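Local coordinates for protein arginyl-tRNA synthetase, putative (Plasmodium falciparum, PDB 5JLD) that probably attaches L-arginine to its cognate tRNA at the expense of ATP, as a cytoplasmic class I aminoacyl-tRNA synthetase, at residues Leu439-Ser442 / Leu443-Ala447. Sequence-based numbering, arbitrary orientation.
Sequences LSES and LCVSA
Leu439 and Leu443, one turn apart on the α-helix 436-453, illustrate how i to i+4 spacing brings side chains onto a common face. On this buried, tightly packed side, CG of Leu439 lies 4.4 Å from CD1 of Leu443. Because CG of Leu443 sits beside its own backbone N (chi1 -65°), that carbon lies back toward the preceding turn, 3.1 Å from the carbonyl O of Leu439. That same oxygen accepts the N-H of Leu443 at 2.9 Å in a nearly straight bond (165°), and three further i to i+4 bonds follow, up to Ser446 N to Ser442 O. Looser packing goes with the partly exposed Glu441 and Ser442. The extended chain of Glu441 runs alongside Val445, with CG 4.2 Å from CG2. Between Ser442 and buried Ser446, one turn apart, a water bridges the two hydroxyls, 3.2 Å from OG of Ser442 and 2.6 Å from OG of Ser446; the latter also hydrogen-bonds Lys588 N. In the class I catalytic domain, the helix sets Leu439 against Ile590 and Leu593 of the C-terminal tail, and packs Ser440 and Cys444 against Thr409 of helix 401-420 and Leu443 against Ile477 and Ile480 of helix 476-492.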
ATOM      1  N   LEU A 439     -13.374  16.589  14.106  1.00 66.33           N
ATOM      2  CA  LEU A 439     -14.166  15.796  13.175  1.00 62.75           C
ATOM      3  C   LEU A 439     -13.911  16.224  11.734  1.00 59.00           C
ATOM      4  O   LEU A 439     -13.701  15.381  10.858  1.00 57.31           O
ATOM      5  CB  LEU A 439     -15.659  15.904  13.507  1.00 59.76           C
ATOM      6  CG  LEU A 439     -16.611  15.139  12.582  1.00 58.23           C
ATOM      7  CD1 LEU A 439     -16.396  13.638  12.708  1.00 64.74           C
ATOM      8  CD2 LEU A 439     -18.062  15.483  12.884  1.00 55.04           C
ATOM      9  N   SER A 440     -13.931  17.534  11.505  1.00 54.33           N
ATOM     10  CA  SER A 440     -13.652  18.101  10.188  0.72 59.46           C
ATOM     11  C   SER A 440     -12.251  17.726   9.701  1.00 57.40           C
ATOM     12  O   SER A 440     -12.071  17.328   8.550  1.00 56.74           O
ATOM     13  CB  SER A 440     -13.799  19.625  10.217  0.72 60.95           C
ATOM     14  OG  SER A 440     -15.082  20.009  10.676  0.72 65.61           O
ATOM     15  N   GLU A 441     -11.257  17.867  10.576  1.00 58.40           N
ATOM     16  CA  GLU A 441      -9.891  17.519  10.206  1.00 56.57           C
ATOM     17  C   GLU A 441      -9.797  16.035   9.853  1.00 55.77           C
ATOM     18  O   GLU A 441      -9.127  15.653   8.892  1.00 55.54           O
ATOM     19  CB  GLU A 441      -8.923  17.851  11.335  1.00 57.91           C
ATOM     20  CG  GLU A 441      -7.466  17.531  11.029  1.00 58.32           C
ATOM     21  CD  GLU A 441      -6.517  18.187  12.026  1.00 66.91           C
ATOM     22  OE1 GLU A 441      -6.405  17.692  13.171  1.00 69.02           O
ATOM     23  OE2 GLU A 441      -5.913  19.223  11.669  1.00 67.48           O
ATOM     24  N   SER A 442     -10.483  15.203  10.631  1.00 50.55           N
ATOM     25  CA  SER A 442     -10.507  13.768  10.372  1.00 51.07           C
ATOM     26  C   SER A 442     -11.100  13.497   8.989  1.00 56.54           C
ATOM     27  O   SER A 442     -10.520  12.761   8.184  1.00 58.65           O
ATOM     28  CB  SER A 442     -11.300  13.043  11.459  1.00 54.81           C
ATOM     29  OG  SER A 442     -10.929  11.681  11.530  1.00 60.24           O
ATOM     30  N   LEU A 443     -12.243  14.122   8.711  1.00 56.95           N
ATOM     31  CA  LEU A 443     -12.913  13.989   7.415  1.00 59.83           C
ATOM     32  C   LEU A 443     -12.001  14.391   6.252  1.00 60.54           C
ATOM     33  O   LEU A 443     -11.873  13.652   5.275  1.00 61.05           O
ATOM     34  CB  LEU A 443     -14.194  14.831   7.388  1.00 56.25           C
ATOM     35  CG  LEU A 443     -15.305  14.407   8.353  1.00 58.28           C
ATOM     36  CD1 LEU A 443     -16.533  15.310   8.229  1.00 61.03           C
ATOM     37  CD2 LEU A 443     -15.681  12.934   8.150  1.00 55.32           C
ATOM     38  N   CYS A 444     -11.379  15.562   6.369  1.00 50.83           N
ATOM     39  CA  CYS A 444     -10.434  16.057   5.373  1.00 54.34           C
ATOM     40  C   CYS A 444      -9.270  15.111   5.114  1.00 52.63           C
ATOM     41  O   CYS A 444      -8.970  14.765   3.971  1.00 52.04           O
ATOM     42  CB  CYS A 444      -9.864  17.409   5.811  1.00 60.68           C
ATOM     43  SG  CYS A 444      -8.482  17.929   4.765  1.00 61.80           S
ATOM     44  N   VAL A 445      -8.600  14.718   6.189  1.00 52.97           N
ATOM     45  CA  VAL A 445      -7.444  13.829   6.096  1.00 53.71           C
ATOM     46  C   VAL A 445      -7.819  12.512   5.420  1.00 52.24           C
ATOM     47  O   VAL A 445      -7.149  12.054   4.476  1.00 55.36           O
ATOM     48  CB  VAL A 445      -6.853  13.575   7.496  1.00 51.26           C
ATOM     49  CG1 VAL A 445      -5.825  12.457   7.457  1.00 50.99           C
ATOM     50  CG2 VAL A 445      -6.243  14.871   8.041  1.00 49.15           C
ATOM     51  N   SER A 446      -8.917  11.928   5.889  1.00 54.92           N
ATOM     52  CA  SER A 446      -9.451  10.697   5.298  1.00 52.15           C
ATOM     53  C   SER A 446      -9.747  10.862   3.807  1.00 46.98           C
ATOM     54  O   SER A 446      -9.430   9.977   2.997  1.00 42.33           O
ATOM     55  CB  SER A 446     -10.714  10.262   6.038  1.00 53.55           C
ATOM     56  OG  SER A 446     -10.402   9.728   7.312  1.00 52.64           O
ATOM     57  N   ALA A 447     -10.331  12.007   3.460  1.00 51.51           N
ATOM     58  CA  ALA A 447     -10.695  12.326   2.085  1.00 52.80           C
ATOM     59  C   ALA A 447      -9.471  12.408   1.188  1.00 48.19           C
ATOM     60  O   ALA A 447      -9.443  11.815   0.112  1.00 54.82           O
ATOM     61  CB  ALA A 447     -11.484  13.639   2.032  1.00 48.74           C
TER
HETATM   62  O   HOH W   1     -12.326  10.237   9.005  1.00 50.14           O